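Local coordinates for DNA repair and recombination protein RadB (PDB 2CVH), which probably takes part in DNA repair and homologous recombination, binding DNA and ATP with very weak ATPase activity and without promoting strand exchange, at residues T35-Q39 with E213-E217; S8-L12 with L205-F209; L98-S104 with W140-H145; T164-A168 with L195-R199; P85-K89 with T115-R119. All coordinates share one frame; numbering follows the deposited sequence.

Contact 1 (T35-Q39 with E213-E217); sequences TLALQ and ERGIE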
# COMPACT_ATOMS: atom_id res chain seq x y z
N THR A 35 -4.97 -4.47 5.21
CA THR A 35 -6.32 -4.87 4.87
C THR A 35 -6.79 -4.07 3.67
O THR A 35 -7.47 -4.60 2.79
CB THR A 35 -7.31 -4.71 6.07
OG1 THR A 35 -6.77 -5.38 7.21
CG2 THR A 35 -8.68 -5.34 5.76
N LEU A 36 -6.42 -2.80 3.61
CA LEU A 36 -6.82 -1.94 2.49
C LEU A 36 -6.20 -2.51 1.21
O LEU A 36 -6.87 -2.64 0.17
CB LEU A 36 -6.29 -0.51 2.71
CG LEU A 36 -7.09 0.71 2.23
CD1 LEU A 36 -6.09 1.83 1.91
CD2 LEU A 36 -7.96 0.41 1.01
N ALA A 37 -4.92 -2.86 1.29
CA ALA A 37 -4.21 -3.44 0.16
C ALA A 37 -4.91 -4.72 -0.31
O ALA A 37 -5.22 -4.86 -1.50
CB ALA A 37 -2.76 -3.73 0.55
N LEU A 38 -5.19 -5.60 0.65
CA LEU A 38 -5.87 -6.88 0.39
C LEU A 38 -7.22 -6.68 -0.30
O LEU A 38 -7.54 -7.36 -1.27
CB LEU A 38 -6.09 -7.67 1.69
CG LEU A 38 -5.13 -8.71 2.30
CD1 LEU A 38 -5.75 -9.36 3.56
CD2 LEU A 38 -4.83 -9.81 1.31
N GLN A 39 -8.00 -5.74 0.22
CA GLN A 39 -9.31 -5.46 -0.31
C GLN A 39 -9.29 -4.85 -1.70
O GLN A 39 -10.13 -5.19 -2.54
CB GLN A 39 -10.08 -4.56 0.65
CG GLN A 39 -11.49 -4.20 0.19
CD GLN A 39 -12.41 -3.87 1.36
OE1 GLN A 39 -13.15 -2.88 1.35
NE2 GLN A 39 -12.39 -4.74 2.36
N GLU A 213 -14.78 -8.18 9.80
CA GLU A 213 -14.50 -9.50 9.28
C GLU A 213 -14.48 -9.47 7.76
O GLU A 213 -13.79 -10.27 7.14
CB GLU A 213 -15.54 -10.51 9.76
CG GLU A 213 -15.27 -11.04 11.15
CD GLU A 213 -15.82 -10.16 12.27
OE1 GLU A 213 -16.61 -10.69 13.09
OE2 GLU A 213 -15.47 -8.96 12.35
N ARG A 214 -15.21 -8.52 7.17
CA ARG A 214 -15.28 -8.38 5.72
C ARG A 214 -14.12 -7.60 5.12
O ARG A 214 -14.08 -7.40 3.91
CB ARG A 214 -16.57 -7.70 5.29
CG ARG A 214 -17.80 -8.24 5.95
CD ARG A 214 -19.06 -7.59 5.38
NE ARG A 214 -19.23 -7.89 3.96
CZ ARG A 214 -19.87 -7.09 3.11
NH1 ARG A 214 -20.41 -5.96 3.54
NH2 ARG A 214 -19.95 -7.42 1.82
N GLY A 215 -13.18 -7.16 5.96
CA GLY A 215 -12.05 -6.38 5.47
C GLY A 215 -12.13 -4.96 6.04
O GLY A 215 -11.85 -4.73 7.22
N ILE A 216 -12.59 -4.03 5.22
CA ILE A 216 -12.71 -2.64 5.63
C ILE A 216 -14.05 -2.17 5.15
O ILE A 216 -14.46 -2.42 4.02
CB ILE A 216 -11.56 -1.79 5.05
CG1 ILE A 216 -10.36 -1.85 6.01
CG2 ILE A 216 -12.02 -0.35 4.83
CD1 ILE A 216 -9.09 -1.29 5.44
N GLU A 217 -14.78 -1.53 6.05
CA GLU A 217 -16.12 -1.06 5.72
C GLU A 217 -16.34 0.39 6.09
O GLU A 217 -15.57 0.99 6.83
CB GLU A 217 -17.18 -1.94 6.42
CG GLU A 217 -17.13 -3.38 5.97
CD GLU A 217 -18.27 -4.21 6.50
OE1 GLU A 217 -18.05 -4.99 7.43
OE2 GLU A 217 -19.39 -4.11 5.97

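Contact 2 (S8-L12 with L205-F209); sequences SLDSL and LMAYF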
# COMPACT_ATOMS: atom_id res chain seq x y z
N SER A 8 -16.31 5.84 1.44
CA SER A 8 -15.60 6.99 1.94
C SER A 8 -14.20 7.11 1.37
O SER A 8 -13.78 8.20 0.99
CB SER A 8 -15.55 6.99 3.48
OG SER A 8 -14.86 5.87 4.01
N LEU A 9 -13.46 6.01 1.38
CA LEU A 9 -12.10 5.99 0.87
C LEU A 9 -12.07 6.33 -0.63
O LEU A 9 -11.18 7.03 -1.08
CB LEU A 9 -11.43 4.63 1.17
CG LEU A 9 -11.08 4.33 2.64
CD1 LEU A 9 -10.63 2.89 2.87
CD2 LEU A 9 -9.95 5.25 3.09
N ASP A 10 -13.08 5.90 -1.37
CA ASP A 10 -13.18 6.18 -2.79
C ASP A 10 -13.53 7.63 -3.02
O ASP A 10 -13.05 8.21 -3.98
CB ASP A 10 -14.24 5.28 -3.47
CG ASP A 10 -13.75 3.84 -3.68
OD1 ASP A 10 -12.56 3.55 -3.41
OD2 ASP A 10 -14.57 2.99 -4.08
N SER A 11 -14.40 8.19 -2.18
CA SER A 11 -14.79 9.60 -2.25
C SER A 11 -13.55 10.45 -2.00
O SER A 11 -13.25 11.37 -2.76
CB SER A 11 -15.85 9.95 -1.19
OG SER A 11 -17.08 9.33 -1.48
N LEU A 12 -12.85 10.16 -0.91
CA LEU A 12 -11.62 10.86 -0.58
C LEU A 12 -10.59 10.81 -1.75
O LEU A 12 -9.95 11.81 -2.08
CB LEU A 12 -10.99 10.21 0.65
CG LEU A 12 -9.69 10.86 1.12
CD1 LEU A 12 -10.00 12.24 1.59
CD2 LEU A 12 -9.00 10.05 2.22
N LEU A 205 -8.17 16.25 3.58
CA LEU A 205 -9.48 15.61 3.77
C LEU A 205 -9.35 14.20 4.40
O LEU A 205 -8.27 13.60 4.37
CB LEU A 205 -10.29 15.60 2.48
CG LEU A 205 -11.23 16.78 2.19
CD1 LEU A 205 -10.51 18.11 2.43
CD2 LEU A 205 -11.75 16.71 0.76
N MET A 206 -10.44 13.70 4.97
CA MET A 206 -10.47 12.42 5.68
C MET A 206 -11.63 11.53 5.29
O MET A 206 -12.64 12.01 4.82
CB MET A 206 -10.67 12.65 7.18
CG MET A 206 -9.78 13.71 7.77
SD MET A 206 -10.44 14.28 9.33
CE MET A 206 -8.93 14.21 10.19
N ALA A 207 -11.51 10.26 5.66
CA ALA A 207 -12.53 9.24 5.41
C ALA A 207 -12.46 8.30 6.60
O ALA A 207 -11.39 7.81 6.97
CB ALA A 207 -12.23 8.48 4.12
N TYR A 208 -13.61 8.10 7.24
CA TYR A 208 -13.70 7.19 8.38
C TYR A 208 -14.04 5.78 7.86
O TYR A 208 -14.79 5.62 6.87
CB TYR A 208 -14.79 7.67 9.34
CG TYR A 208 -14.43 8.96 10.05
CD1 TYR A 208 -13.52 8.95 11.11
CD2 TYR A 208 -14.93 10.19 9.61
CE1 TYR A 208 -13.10 10.15 11.70
CE2 TYR A 208 -14.53 11.40 10.20
CZ TYR A 208 -13.61 11.37 11.24
OH TYR A 208 -13.19 12.54 11.82
N PHE A 209 -13.49 4.76 8.49
CA PHE A 209 -13.81 3.40 8.07
C PHE A 209 -13.62 2.49 9.28
O PHE A 209 -13.13 2.94 10.32
CB PHE A 209 -12.93 2.98 6.86
CG PHE A 209 -11.44 2.87 7.17
CD1 PHE A 209 -10.60 3.99 7.11
CD2 PHE A 209 -10.87 1.63 7.47
CE1 PHE A 209 -9.23 3.87 7.33
CE2 PHE A 209 -9.49 1.50 7.69
CZ PHE A 209 -8.68 2.63 7.62

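Contact 3 (L98-S104 with W140-H145); sequences LKKTVDS and WIARKH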
# COMPACT_ATOMS: atom_id res chain seq x y z
N LEU A 98 10.14 -7.87 -10.86
CA LEU A 98 8.78 -7.41 -11.14
C LEU A 98 8.63 -6.75 -12.50
O LEU A 98 7.54 -6.76 -13.08
CB LEU A 98 8.31 -6.45 -10.05
CG LEU A 98 7.91 -7.07 -8.71
CD1 LEU A 98 7.26 -6.00 -7.85
CD2 LEU A 98 6.93 -8.22 -8.95
N LYS A 99 9.74 -6.22 -13.01
CA LYS A 99 9.74 -5.55 -14.30
C LYS A 99 9.19 -6.49 -15.37
O LYS A 99 8.32 -6.08 -16.16
CB LYS A 99 11.15 -5.09 -14.65
CG LYS A 99 11.20 -3.77 -15.41
CD LYS A 99 12.63 -3.21 -15.52
CE LYS A 99 13.23 -2.87 -14.15
NZ LYS A 99 14.67 -2.51 -14.23
N LYS A 100 9.61 -7.75 -15.35
CA LYS A 100 9.14 -8.71 -16.34
C LYS A 100 8.01 -9.64 -15.88
O LYS A 100 7.32 -10.24 -16.71
CB LYS A 100 10.32 -9.50 -16.92
CG LYS A 100 10.04 -10.16 -18.29
CD LYS A 100 9.82 -9.13 -19.43
CE LYS A 100 8.35 -8.74 -19.60
NZ LYS A 100 8.16 -7.72 -20.68
N THR A 101 7.85 -9.79 -14.57
CA THR A 101 6.78 -10.63 -14.02
C THR A 101 5.42 -9.95 -14.25
O THR A 101 4.42 -10.60 -14.60
CB THR A 101 6.94 -10.82 -12.50
OG1 THR A 101 8.28 -11.23 -12.20
CG2 THR A 101 5.93 -11.85 -11.96
N VAL A 102 5.39 -8.65 -14.01
CA VAL A 102 4.16 -7.88 -14.18
C VAL A 102 3.81 -7.71 -15.64
O VAL A 102 4.57 -7.12 -16.40
CB VAL A 102 4.28 -6.48 -13.52
CG1 VAL A 102 2.98 -5.70 -13.68
CG2 VAL A 102 4.66 -6.61 -12.04
N ASP A 103 2.63 -8.18 -16.02
CA ASP A 103 2.15 -8.04 -17.40
C ASP A 103 0.76 -7.47 -17.37
O ASP A 103 0.26 -7.10 -16.32
CB ASP A 103 2.13 -9.41 -18.09
CG ASP A 103 1.59 -10.51 -17.19
OD1 ASP A 103 2.33 -11.49 -16.94
OD2 ASP A 103 0.43 -10.41 -16.74
N SER A 104 0.10 -7.46 -18.52
CA SER A 104 -1.25 -6.93 -18.63
C SER A 104 -2.33 -7.70 -17.84
O SER A 104 -3.49 -7.31 -17.83
CB SER A 104 -1.65 -6.83 -20.10
OG SER A 104 -1.20 -7.99 -20.80
N TRP A 140 8.22 3.11 -12.83
CA TRP A 140 8.41 2.60 -14.19
C TRP A 140 7.37 1.50 -14.44
O TRP A 140 6.65 1.51 -15.45
CB TRP A 140 9.82 2.00 -14.27
CG TRP A 140 10.44 1.87 -15.62
CD1 TRP A 140 9.93 2.29 -16.82
CD2 TRP A 140 11.73 1.30 -15.91
NE1 TRP A 140 10.82 2.00 -17.84
CE2 TRP A 140 11.93 1.40 -17.30
CE3 TRP A 140 12.73 0.71 -15.12
CZ2 TRP A 140 13.10 0.93 -17.93
CZ3 TRP A 140 13.88 0.24 -15.74
CH2 TRP A 140 14.06 0.36 -17.13
N ILE A 141 7.28 0.54 -13.52
CA ILE A 141 6.30 -0.55 -13.65
C ILE A 141 4.88 0.03 -13.72
O ILE A 141 4.10 -0.34 -14.61
CB ILE A 141 6.38 -1.60 -12.48
CG1 ILE A 141 7.69 -2.39 -12.56
CG2 ILE A 141 5.18 -2.56 -12.51
CD1 ILE A 141 8.02 -3.17 -11.30
N ALA A 142 4.57 0.97 -12.83
CA ALA A 142 3.24 1.57 -12.79
C ALA A 142 2.91 2.28 -14.09
O ALA A 142 1.78 2.23 -14.59
CB ALA A 142 3.15 2.54 -11.62
N ARG A 143 3.90 2.93 -14.67
CA ARG A 143 3.67 3.66 -15.92
C ARG A 143 3.57 2.77 -17.15
O ARG A 143 2.76 3.02 -18.04
CB ARG A 143 4.74 4.70 -16.12
CG ARG A 143 4.80 5.61 -14.97
CD ARG A 143 4.30 6.95 -15.33
NE ARG A 143 5.42 7.86 -15.23
CZ ARG A 143 5.38 9.00 -14.55
NH1 ARG A 143 4.26 9.35 -13.93
NH2 ARG A 143 6.47 9.76 -14.51
N LYS A 144 4.40 1.73 -17.21
CA LYS A 144 4.34 0.86 -18.36
C LYS A 144 3.00 0.11 -18.45
O LYS A 144 2.48 -0.10 -19.55
CB LYS A 144 5.51 -0.12 -18.36
CG LYS A 144 6.89 0.54 -18.42
CD LYS A 144 6.96 1.68 -19.43
CE LYS A 144 6.90 3.05 -18.73
NZ LYS A 144 6.55 4.19 -19.64
N HIS A 145 2.43 -0.24 -17.30
CA HIS A 145 1.17 -0.97 -17.28
C HIS A 145 -0.04 -0.16 -16.88
O HIS A 145 -1.17 -0.65 -16.90
CB HIS A 145 1.31 -2.18 -16.35
CG HIS A 145 2.43 -3.09 -16.74
ND1 HIS A 145 3.64 -3.09 -16.09
CD2 HIS A 145 2.56 -3.96 -17.77
CE1 HIS A 145 4.47 -3.92 -16.69
NE2 HIS A 145 3.83 -4.46 -17.72

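Contact 4 (T164-A168 with L195-R199); sequences TKPVA and LERHR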
# COMPACT_ATOMS: atom_id res chain seq x y z
N THR A 164 8.25 15.99 12.48
CA THR A 164 8.14 14.85 11.59
C THR A 164 6.64 14.65 11.43
O THR A 164 6.02 13.85 12.14
CB THR A 164 8.83 13.61 12.20
OG1 THR A 164 10.20 13.92 12.50
CG2 THR A 164 8.78 12.44 11.24
N LYS A 165 6.06 15.44 10.53
CA LYS A 165 4.63 15.42 10.29
C LYS A 165 4.20 14.94 8.90
O LYS A 165 4.04 15.74 7.97
CB LYS A 165 4.03 16.81 10.56
CG LYS A 165 2.52 16.94 10.32
CD LYS A 165 1.71 16.14 11.33
CE LYS A 165 0.23 16.13 10.98
NZ LYS A 165 -0.02 15.43 9.69
N PRO A 166 4.10 13.62 8.71
CA PRO A 166 4.37 12.53 9.66
C PRO A 166 5.38 11.56 9.03
O PRO A 166 6.18 10.94 9.73
CB PRO A 166 2.99 11.86 9.82
CG PRO A 166 2.02 12.83 9.16
CD PRO A 166 2.85 13.33 8.01
N VAL A 167 5.29 11.42 7.70
CA VAL A 167 6.16 10.58 6.90
C VAL A 167 6.08 11.07 5.44
O VAL A 167 5.02 11.00 4.81
CB VAL A 167 5.79 9.06 6.97
CG1 VAL A 167 6.44 8.29 5.83
CG2 VAL A 167 6.25 8.45 8.28
N ALA A 168 7.18 11.63 4.96
CA ALA A 168 7.32 12.15 3.60
C ALA A 168 8.79 12.56 3.42
O ALA A 168 9.14 13.74 3.54
CB ALA A 168 6.40 13.35 3.39
N LEU A 195 -5.82 12.14 3.57
CA LEU A 195 -5.18 12.33 2.26
C LEU A 195 -4.20 13.49 2.41
O LEU A 195 -4.57 14.65 2.26
CB LEU A 195 -6.23 12.70 1.22
CG LEU A 195 -5.75 12.68 -0.23
CD1 LEU A 195 -5.14 11.32 -0.57
CD2 LEU A 195 -6.90 12.98 -1.12
N GLU A 196 -2.96 13.16 2.74
CA GLU A 196 -1.93 14.16 2.95
C GLU A 196 -1.36 14.72 1.68
O GLU A 196 -0.82 15.83 1.65
CB GLU A 196 -0.81 13.56 3.77
CG GLU A 196 -1.31 12.96 5.01
CD GLU A 196 -0.22 12.76 5.98
OE1 GLU A 196 0.81 12.18 5.57
OE2 GLU A 196 -0.38 13.21 7.12
N ARG A 197 -1.46 13.94 0.61
CA ARG A 197 -0.92 14.39 -0.63
C ARG A 197 -1.63 13.70 -1.75
O ARG A 197 -1.90 12.49 -1.70
CB ARG A 197 0.58 14.09 -0.67
CG ARG A 197 1.26 14.58 -1.93
CD ARG A 197 2.62 15.14 -1.60
NE ARG A 197 3.67 14.14 -1.61
CZ ARG A 197 4.78 14.21 -0.88
NH1 ARG A 197 5.00 15.23 -0.07
NH2 ARG A 197 5.70 13.28 -1.01
N HIS A 198 -2.03 14.49 -2.73
CA HIS A 198 -2.70 13.94 -3.87
C HIS A 198 -2.51 14.90 -5.00
O HIS A 198 -2.27 16.09 -4.79
CB HIS A 198 -4.17 13.72 -3.61
CG HIS A 198 -4.80 12.72 -4.54
ND1 HIS A 198 -5.42 13.08 -5.71
CD2 HIS A 198 -4.89 11.37 -4.45
CE1 HIS A 198 -5.89 12.00 -6.31
NE2 HIS A 198 -5.58 10.95 -5.57
N ARG A 199 -2.69 14.38 -6.19
CA ARG A 199 -2.50 15.16 -7.39
C ARG A 199 -3.61 16.12 -7.74
O ARG A 199 -3.36 17.17 -8.32
CB ARG A 199 -2.19 14.22 -8.55
CG ARG A 199 -0.87 13.46 -8.35
CD ARG A 199 -1.08 11.96 -8.36
NE ARG A 199 -1.82 11.53 -9.53
CZ ARG A 199 -3.04 11.00 -9.49
NH1 ARG A 199 -3.65 10.84 -8.33
NH2 ARG A 199 -3.64 10.65 -10.63

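Contact 5 (P85-K89 with T115-R119); sequences PSDFK and TAHYR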
# COMPACT_ATOMS: atom_id res chain seq x y z
N PRO A 85 10.76 -11.49 -0.10
CA PRO A 85 12.17 -11.11 0.04
C PRO A 85 12.57 -11.04 1.50
O PRO A 85 13.75 -11.15 1.84
CB PRO A 85 12.20 -9.73 -0.62
CG PRO A 85 10.85 -9.19 -0.31
CD PRO A 85 9.98 -10.37 -0.65
N SER A 86 11.56 -10.82 2.33
CA SER A 86 11.63 -10.73 3.79
C SER A 86 12.91 -10.22 4.48
O SER A 86 12.85 -9.23 5.22
CB SER A 86 11.15 -12.06 4.40
OG SER A 86 9.87 -12.41 3.88
N ASP A 87 14.06 -10.85 4.25
CA ASP A 87 15.28 -10.37 4.88
C ASP A 87 15.87 -9.17 4.15
O ASP A 87 17.09 -9.04 4.01
CB ASP A 87 16.32 -11.49 5.02
CG ASP A 87 17.27 -11.28 6.21
OD1 ASP A 87 18.26 -10.53 6.06
OD2 ASP A 87 17.02 -11.86 7.29
N PHE A 88 15.00 -8.31 3.65
CA PHE A 88 15.37 -7.07 2.96
C PHE A 88 16.58 -7.04 2.02
O PHE A 88 17.13 -5.96 1.75
CB PHE A 88 15.46 -5.93 3.98
CG PHE A 88 16.21 -6.28 5.26
CD1 PHE A 88 17.61 -6.39 5.26
CD2 PHE A 88 15.52 -6.51 6.45
CE1 PHE A 88 18.30 -6.72 6.43
CE2 PHE A 88 16.20 -6.84 7.62
CZ PHE A 88 17.59 -6.95 7.61
N LYS A 89 16.98 -8.20 1.49
CA LYS A 89 18.11 -8.27 0.55
C LYS A 89 17.66 -8.49 -0.90
O LYS A 89 17.96 -7.68 -1.78
CB LYS A 89 19.14 -9.32 0.98
CG LYS A 89 18.60 -10.43 1.86
CD LYS A 89 19.55 -10.68 3.02
CE LYS A 89 19.88 -9.38 3.76
NZ LYS A 89 20.72 -9.59 4.98
N THR A 115 11.55 -0.61 5.48
CA THR A 115 12.02 0.44 6.37
C THR A 115 12.52 0.01 7.76
O THR A 115 12.43 0.77 8.73
CB THR A 115 10.99 1.61 6.50
OG1 THR A 115 9.81 1.31 5.74
CG2 THR A 115 11.59 2.90 5.95
N ALA A 116 13.09 -1.20 7.85
CA ALA A 116 13.64 -1.72 9.10
C ALA A 116 14.66 -2.84 8.84
O ALA A 116 14.30 -3.90 8.34
CB ALA A 116 12.52 -2.23 10.01
N HIS A 117 15.93 -2.56 9.11
CA HIS A 117 17.01 -3.53 8.89
C HIS A 117 17.90 -3.70 10.12
O HIS A 117 17.92 -2.85 11.01
CB HIS A 117 17.91 -3.11 7.72
CG HIS A 117 17.24 -3.08 6.38
ND1 HIS A 117 17.95 -3.12 5.20
CD2 HIS A 117 15.93 -2.96 6.03
CE1 HIS A 117 17.11 -3.04 4.18
NE2 HIS A 117 15.88 -2.94 4.66
N TYR A 118 18.73 -4.75 10.09
CA TYR A 118 19.65 -5.07 11.17
C TYR A 118 20.60 -3.96 11.64
O TYR A 118 20.63 -3.62 12.82
CB TYR A 118 20.48 -6.31 10.79
CG TYR A 118 19.69 -7.58 10.55
CD1 TYR A 118 18.55 -7.88 11.30
CD2 TYR A 118 20.10 -8.50 9.58
CE1 TYR A 118 17.85 -9.08 11.10
CE2 TYR A 118 19.41 -9.69 9.37
CZ TYR A 118 18.28 -9.98 10.14
OH TYR A 118 17.62 -11.18 9.95
N ARG A 119 21.35 -3.38 10.71
CA ARG A 119 22.34 -2.34 11.02
C ARG A 119 21.80 -0.96 11.45
O ARG A 119 22.44 0.07 11.19
CB ARG A 119 23.30 -2.17 9.83
CG ARG A 119 24.78 -2.19 10.19
CD ARG A 119 25.34 -3.61 10.22
NE ARG A 119 26.81 -3.60 10.28
CZ ARG A 119 27.60 -3.25 9.27
NH1 ARG A 119 27.09 -2.89 8.10
NH2 ARG A 119 28.92 -3.22 9.45

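Contact 1 (T35-Q39 with E213-E217)
The flat carboxamide of Gln39 points its edge, the end bearing O and N, at the backbone of Arg214, Gly215 and Ile216, where the helix that follows the ATP-binding P-loop (Walker A) meets the outermost strand 215-218 of the RecA-like sheet. As modelled, Gln39 OE1 lies 3.0 Å from Ile216 O and Gln39 NE2 equally close to Ile216 N. Like atoms face each other, so the amide is probably turned over; reversed, it might bond to both. If so, a long amide would suit this place by pairing with the N and O of Ile216 together. A leucine here would then probably leave that N and O facing hydrocarbon, with no polar mate from the helix. Beyond the amide, Arg214 and Glu217 pair within their own hairpin end: Arg214 NH1 reaches Glu217 OE2 at 3.2 Å, coming from 56° above the carboxylate plane, and Arg69 takes the carbonyl of Arg214.

Helix and strand segments cross almost at a right angle (94°), which brings one turn of helix over one short piece of strand. With phi positive at Gly215 (115°), a CB would collide with the preceding carbonyl oxygen, so glycine fits here, and Thr35 CG2 rests 3.5 Å from Gly215 C. With its CG2 anti to the backbone N, Thr35 turns the methyl at the strand. Branched, apolar Ile216 fills the space beside the helix and also touches Gly32, predicted to bind ATP. Its CD1 ends 3.6 Å from Leu36 N and 4.0 Å from Leu36 CB.

Contact 2 (S8-L12 with L205-F209)
Mainly apolar packing of a short N-terminal helix on one face of a sheet strand joins Leu9 and Leu12 to Leu205, Ala207 and Phe209, with Ser8 as the polar end. Helix segment 8-12 runs nearly antiparallel to strand segment 206-209, at 170°, with the axes 7.4 Å apart, so residues one turn apart, Ser8 and Leu12, follow the same strand. Ala207 lies beneath the helix, and its smallness allows the close approach: its CB is 3.5 Å from Ser8 O and also meets Leu9 CD2 and Leu12 CD2. Leu12, with CG anti to the backbone N (chi1 -179°), reaches down to Leu205, and its CD1 presses on Leu205 CB at 3.5 Å, tighter than an ordinary methyl contact. At the other end Ser8 OG stands 2.9 Å from Tyr208 O, close enough to give it a proton, although another acceptor competes. Serine is small enough to sit over the strand while still offering a polar group to its backbone. Leu9 CD2 meets Phe209 CD1 at 4.3 Å, an oblique approach to the ring.

The strand is paired in turn with strand 190-197, Ala207 bonding to Ala193 through the backbone, while Met206 and Tyr208 turn away from the helix and touch Val192. Leu9 touches Ala193 of that strand as well, and both Leu9 and Phe209 touch Ile216 on strand 215-218, which places the helix over three neighbouring strands.

Contact 3 (L98-S104 with W140-H145)
Ile141 is the tight centre of this contact: its CD1 lies 3.5 Å from Leu98 CB, and its CG2 meets Val102 CG1 at 4.0 Å. Both contacts are buried, and beta-branched isoleucine and valine, crossing at about a right angle, give compact hydrocarbon surfaces that fit between the two helices. Val102 is the first residue after helix 90-101 to leave helical angles, and its CG1, anti to the backbone N (chi1 -179°), is carried over one face of the His145 ring, 3.9 Å from its centroid, as a CH-pi contact. Lys144 CB lies over the rim of the opposite face. The ring is steadied from within its own helix, since His145 ND1 gives a bent bond of 3.2 Å to Ile141 O, which also receives the backbone N of His145 from the other side of the carbonyl plane.

These are the helices of successive beta-alpha-beta crossovers in the RecA-like fold, one leading from strand 80-83 to 106-112 and the other from there to 149-153; Leu98 also touches Ala49, Val51 and Phe83 of the sheet.

Toward solvent the packing thins to Lys99 and Trp140, both exposed. The bent lysine crosses the indole obliquely, its CD, CE and NZ all beside Trp140 CZ3, with Lys99 NZ nearest at 3.2 Å.

Contact 4 (T164-A168 with L195-R199)
Glu196 carries most of the contact, reaching from the strand toward the loop at Lys165 and Pro166. Its chain is extended beyond CG and delivers the carboxylate to Lys165, whose NZ forms a long salt bridge of 3.4 Å with Glu196 OE2. The same carboxylate meets the CG-CD edge of the Pro166 ring, Glu196 OE1 being 3.4 Å from Pro166 CD, though loop 164-168 is poorly ordered and these distances are loosely fixed. Pro166 follows a cis peptide bond, which turns the chain sharply here. Strong partners beyond the loop hold the acid: Tyr26 OH bonds to OE1, and Arg181 makes a salt bridge to OE2. Arginine and lysine thus gather round one acid that probably offsets both charges. An alanine in place of Glu196 would probably leave Lys165 and Arg181 without their shared counter-charge, and Tyr26 OH without its acceptor.

Next comes Arg197, whose NH1 passes 4.2 Å from Ala168 CB, an oblique brush against the guanidinium; Tyr174 engages the same group in a cation-pi contact.

Loop 164-168 follows strand 149-153, where RecA-family proteins usually carry the L2 loop, thought to bind DNA. Glu196 and Arg197 both face Ile179 of the neighbouring strand 178-184, a classic beta bulge that puts two consecutive side chains on one side.

Contact 5 (P85-K89 with T115-R119)
Asp87 meets Tyr118 at the surface: Asp87 OD2 takes a hydrogen bond of 2.8 Å from Tyr118 OH, the two side chains crossing at about a right angle. A carboxylate offers the phenol OH an acceptor, though the bond is weak. Its other oxygen, OD1, lies 3.8 Å above one face of the Phe88 ring, toward the rim, and is also modelled close to Lys89 NZ, a link to be read with caution since the lysine chain clashes with the backbone nearby.

Phe88 carries the contact. Its backbone is left-handed, and CG lies between the backbone N and the carbonyl carbon (chi1 46°), which presents the ring to the other loop. On the face away from Asp87, His117 stacks nearly parallel, centroids 3.8 Å apart and planes at 13°. Phe88 CB adds to this overlap, sitting above the imidazole as a CH-pi contact of 3.5 Å to its centroid. At its far edge, CZ, the Phe88 ring points into the face of Tyr118, making a T-shaped pair with centroids 4.9 Å apart and planes at 76°; Phe88 CZ is 3.5 Å from Tyr118 CD2. One phenylalanine thus uses both face and edge, completing an aromatic cluster.

Both loops leave the ends of parallel strands, 80-83 and 106-112, and lead into helices 90-101 and 128-145. Pro85 packs on Glu90, Gln91 and Val94 of the first helix and on Thr53, while His117 touches Glu122.

How the contacts relate
From the N terminus, contact 2 opens first with helix 7-12, and contact 1 opens on the helix after the P-loop; they close in the same order on strands 206-212 and 215-218, so these two long loops cross and bind the N-terminal region to the last strands of the sheet. They also touch each other where Ile216 meets Phe209 and Leu9. The other three contacts nest inside both loops. Contacts 5 and 3 open before either closes, at 115-119 and then 140-145, and so cross as well, tying the loops and helices of successive crossovers. Contact 4 follows in series, joining loop 164-168 to strand 190-197, which pairs with the strand of contact 2.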